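Local atomic coordinates of galactose-binding lectin (Arachis hypogaea, PDB entry 6VAW), a protein that binds D-galactose and galactosides as a homotetrameric legume lectin that carries calcium and manganese ions in each subunit. Residues Pro16-Val24 and Lys39-Ala49. Numbering follows the deposited sequence.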
loop_
_atom_site.group_PDB
_atom_site.type_symbol
_atom_site.label_atom_id
_atom_site.label_comp_id
_atom_site.label_asym_id
_atom_site.label_seq_id
_atom_site.Cartn_x
_atom_site.Cartn_y
_atom_site.Cartn_z
ATOM N N PRO A 16 -4.114 3.209 19.424
ATOM C CA PRO A 16 -5.579 3.382 19.363
ATOM C C PRO A 16 -6.280 2.476 18.336
ATOM O O PRO A 16 -7.490 2.323 18.451
ATOM C CB PRO A 16 -5.768 4.865 18.994
ATOM C CG PRO A 16 -4.471 5.305 18.457
ATOM C CD PRO A 16 -3.404 4.456 19.064
ATOM N N ALA A 17 -5.539 1.837 17.401
ATOM C CA ALA A 17 -6.126 0.951 16.354
ATOM C C ALA A 17 -6.545 -0.429 16.860
ATOM O O ALA A 17 -7.226 -1.144 16.103
ATOM C CB ALA A 17 -5.151 0.779 15.188
ATOM N N ILE A 18 -6.110 -0.814 18.090
ATOM C CA ILE A 18 -6.389 -2.105 18.703
ATOM C C ILE A 18 -7.157 -1.985 20.049
ATOM O O ILE A 18 -6.668 -1.362 21.002
ATOM C CB ILE A 18 -5.092 -2.958 18.880
ATOM C CG1 ILE A 18 -4.359 -3.215 17.536
ATOM C CG2 ILE A 18 -5.420 -4.312 19.572
ATOM C CD1 ILE A 18 -5.158 -4.059 16.452
ATOM N N ASN A 19 -8.343 -2.631 20.129
ATOM C CA ASN A 19 -9.150 -2.749 21.342
ATOM C C ASN A 19 -8.751 -4.029 22.039
ATOM O O ASN A 19 -8.801 -5.089 21.416
ATOM C CB ASN A 19 -10.667 -2.780 21.066
ATOM C CG ASN A 19 -11.334 -1.522 20.555
ATOM O OD1 ASN A 19 -12.339 -1.599 19.841
ATOM N ND2 ASN A 19 -10.839 -0.345 20.921
ATOM N N PHE A 20 -8.321 -3.941 23.293
ATOM C CA PHE A 20 -7.915 -5.092 24.095
ATOM C C PHE A 20 -9.053 -5.485 25.045
ATOM O O PHE A 20 -9.629 -4.626 25.714
ATOM C CB PHE A 20 -6.615 -4.782 24.875
ATOM C CG PHE A 20 -5.430 -4.465 23.991
ATOM C CD1 PHE A 20 -4.653 -5.485 23.446
ATOM C CD2 PHE A 20 -5.092 -3.147 23.693
ATOM C CE1 PHE A 20 -3.556 -5.191 22.622
ATOM C CE2 PHE A 20 -4.002 -2.852 22.853
ATOM C CZ PHE A 20 -3.225 -3.877 22.350
ATOM N N GLN A 21 -9.381 -6.768 25.089
ATOM C CA GLN A 21 -10.451 -7.291 25.923
ATOM C C GLN A 21 -9.952 -8.439 26.782
ATOM O O GLN A 21 -9.302 -9.350 26.280
ATOM C CB GLN A 21 -11.663 -7.768 25.083
ATOM C CG GLN A 21 -12.294 -6.694 24.191
ATOM C CD GLN A 21 -13.614 -7.133 23.590
ATOM O OE1 GLN A 21 -13.838 -8.310 23.261
ATOM N NE2 GLN A 21 -14.487 -6.171 23.363
ATOM N N GLY A 22 -10.260 -8.392 28.068
ATOM C CA GLY A 22 -9.858 -9.450 28.976
ATOM C C GLY A 22 -8.383 -9.484 29.310
ATOM O O GLY A 22 -7.762 -8.443 29.514
ATOM N N ASP A 23 -7.813 -10.697 29.320
ATOM C CA ASP A 23 -6.469 -10.994 29.828
ATOM C C ASP A 23 -5.293 -10.736 28.853
ATOM O O ASP A 23 -4.166 -11.119 29.169
ATOM C CB ASP A 23 -6.434 -12.453 30.321
ATOM C CG ASP A 23 -7.441 -12.744 31.439
ATOM O OD1 ASP A 23 -7.723 -11.829 32.246
ATOM O OD2 ASP A 23 -7.969 -13.871 31.486
ATOM N N VAL A 24 -5.510 -9.979 27.773
ATOM C CA VAL A 24 -4.466 -9.673 26.774
ATOM C C VAL A 24 -3.368 -8.759 27.317
ATOM O O VAL A 24 -3.643 -7.796 28.033
ATOM C CB VAL A 24 -5.064 -9.052 25.489
ATOM C CG1 VAL A 24 -4.052 -9.047 24.354
ATOM C CG2 VAL A 24 -6.293 -9.795 25.059
ATOM N N LYS A 39 -4.174 -17.576 35.501
ATOM C CA LYS A 39 -5.606 -17.386 35.753
ATOM C C LYS A 39 -6.437 -18.576 35.287
ATOM O O LYS A 39 -6.187 -19.102 34.191
ATOM C CB LYS A 39 -6.074 -16.112 35.022
ATOM C CG LYS A 39 -7.368 -15.511 35.544
ATOM C CD LYS A 39 -7.640 -14.138 34.933
ATOM C CE LYS A 39 -9.095 -13.779 35.085
ATOM N NZ LYS A 39 -9.483 -12.598 34.275
ATOM N N VAL A 40 -7.462 -18.965 36.094
ATOM C CA VAL A 40 -8.391 -20.039 35.732
ATOM C C VAL A 40 -9.404 -19.483 34.691
ATOM O O VAL A 40 -9.842 -18.337 34.830
ATOM C CB VAL A 40 -9.101 -20.661 36.967
ATOM C CG1 VAL A 40 -10.152 -21.692 36.549
ATOM C CG2 VAL A 40 -8.086 -21.304 37.906
ATOM N N ASN A 41 -9.739 -20.275 33.640
ATOM C CA ASN A 41 -10.704 -19.904 32.579
ATOM C C ASN A 41 -10.352 -18.551 31.942
ATOM O O ASN A 41 -11.236 -17.731 31.692
ATOM C CB ASN A 41 -12.151 -19.892 33.142
ATOM C CG ASN A 41 -12.658 -21.231 33.632
ATOM O OD1 ASN A 41 -13.710 -21.339 34.271
ATOM N ND2 ASN A 41 -11.969 -22.294 33.293
ATOM N N SER A 42 -9.052 -18.311 31.711
ATOM C CA SER A 42 -8.552 -17.080 31.119
ATOM C C SER A 42 -9.085 -16.893 29.681
ATOM O O SER A 42 -9.214 -17.866 28.943
ATOM C CB SER A 42 -7.025 -17.071 31.104
ATOM O OG SER A 42 -6.518 -15.922 30.456
ATOM N N VAL A 43 -9.481 -15.664 29.352
ATOM C CA VAL A 43 -9.977 -15.269 28.030
ATOM C C VAL A 43 -9.365 -13.910 27.703
ATOM O O VAL A 43 -9.424 -12.981 28.515
ATOM C CB VAL A 43 -11.529 -15.232 27.897
ATOM C CG1 VAL A 43 -11.949 -14.699 26.525
ATOM C CG2 VAL A 43 -12.161 -16.592 28.152
ATOM N N GLY A 44 -8.809 -13.809 26.507
ATOM C CA GLY A 44 -8.239 -12.578 25.973
ATOM C C GLY A 44 -8.599 -12.427 24.509
ATOM O O GLY A 44 -8.599 -13.413 23.773
ATOM N N ARG A 45 -8.986 -11.216 24.098
ATOM C CA ARG A 45 -9.359 -10.926 22.722
ATOM C C ARG A 45 -8.791 -9.575 22.297
ATOM O O ARG A 45 -8.676 -8.665 23.122
ATOM C CB ARG A 45 -10.882 -10.941 22.512
ATOM C CG ARG A 45 -11.676 -11.884 23.419
ATOM C CD ARG A 45 -13.051 -12.228 22.871
ATOM N NE ARG A 45 -13.887 -11.058 22.612
ATOM C CZ ARG A 45 -15.160 -11.133 22.236
ATOM N NH1 ARG A 45 -15.754 -12.317 22.114
ATOM N NH2 ARG A 45 -15.848 -10.033 21.981
ATOM N N VAL A 46 -8.411 -9.454 21.014
ATOM C CA VAL A 46 -7.956 -8.213 20.401
ATOM C C VAL A 46 -8.855 -7.948 19.209
ATOM O O VAL A 46 -9.151 -8.877 18.457
ATOM C CB VAL A 46 -6.449 -8.145 20.038
ATOM C CG1 VAL A 46 -5.587 -8.241 21.277
ATOM C CG2 VAL A 46 -6.045 -9.198 19.001
ATOM N N LEU A 47 -9.301 -6.701 19.037
ATOM C CA LEU A 47 -10.144 -6.302 17.911
ATOM C C LEU A 47 -9.552 -5.104 17.201
ATOM O O LEU A 47 -8.956 -4.237 17.860
ATOM C CB LEU A 47 -11.565 -5.929 18.378
ATOM C CG LEU A 47 -12.364 -6.975 19.150
ATOM C CD1 LEU A 47 -13.372 -6.308 20.051
ATOM C CD2 LEU A 47 -13.052 -7.949 18.218
ATOM N N TYR A 48 -9.744 -5.036 15.865
ATOM C CA TYR A 48 -9.378 -3.835 15.139
ATOM C C TYR A 48 -10.414 -2.814 15.616
ATOM O O TYR A 48 -11.598 -3.139 15.649
ATOM C CB TYR A 48 -9.341 -4.064 13.625
ATOM C CG TYR A 48 -8.901 -2.832 12.879
ATOM C CD1 TYR A 48 -7.597 -2.353 12.994
ATOM C CD2 TYR A 48 -9.789 -2.133 12.063
ATOM C CE1 TYR A 48 -7.179 -1.227 12.296
ATOM C CE2 TYR A 48 -9.386 -0.982 11.384
ATOM C CZ TYR A 48 -8.080 -0.536 11.504
ATOM O OH TYR A 48 -7.667 0.571 10.798
ATOM N N ALA A 49 -9.921 -1.699 16.114
ATOM C CA ALA A 49 -10.765 -0.727 16.838
ATOM C C ALA A 49 -11.868 -0.130 15.978
ATOM O O ALA A 49 -12.837 0.327 16.545
ATOM C CB ALA A 49 -9.904 0.350 17.430
HETATM O O HOH W 1 -10.865 -14.636 32.456
#
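Asn19 and Leu47 form a hydrogen-bonded pair between strands 18-22 and 43-48, which run antiparallel with axes 4.6 Å apart at closest approach. Asn19 N donates to Leu47 O, and Leu47 N returns a bond to Asn19 O. Gln21 and Arg45 repeat this exchange. Ala49 N to Ala17 O and Asp23 N to Val43 O extend the ladder at its two ends.

One polar group lies beside the ladder, another at its end. Arg45 grips the amide of Gln21 side-on. Its NE lies 2.8 Å from Gln21 OE1, and its NH2 reaches the same oxygen. The guanidinium and amide planes are only 13° apart. A bend at chi3 (-57°) turns the guanidinium edge to that oxygen. Gln21 NE2 also bonds to Thr94 O and Arg45 NH2 to Thr94 OG1, which should limit rotation of the two groups and keep them nearly coplanar. Asp23 is the second centre. Its OD1 takes a salt bridge from Lys39 NZ at 2.8 Å, on the syn lone pair. Its OD2 accepts from Ser42 OG at 2.7 Å and from Val43 N, from opposite faces of the carboxylate. The carboxylate thus ties the type II turn Lys39-Ser42 to the end of strand 18-22.

Apolar packing lies on the face of Ile18, Phe20 and Val46. Val46 CG1 meets Phe20 CD1 at 3.6 Å. It also touches Val24 CG1. On the other face, Leu47 CD1 touches the Gln21 amide.

This is the edge of the seven-stranded antiparallel sheet of the legume lectin fold. Strand 18-22 is outermost within the chain, and strand 43-53 pairs on its other side with strand 201-209. Ile32 of strand 32-33 covers Phe20, Val24 and Val46, while Phe8 of strand 2-8 touches Ile18 and Tyr48. Met50 of a neighbouring subunit packs on Ala17, Tyr48 and Ala49.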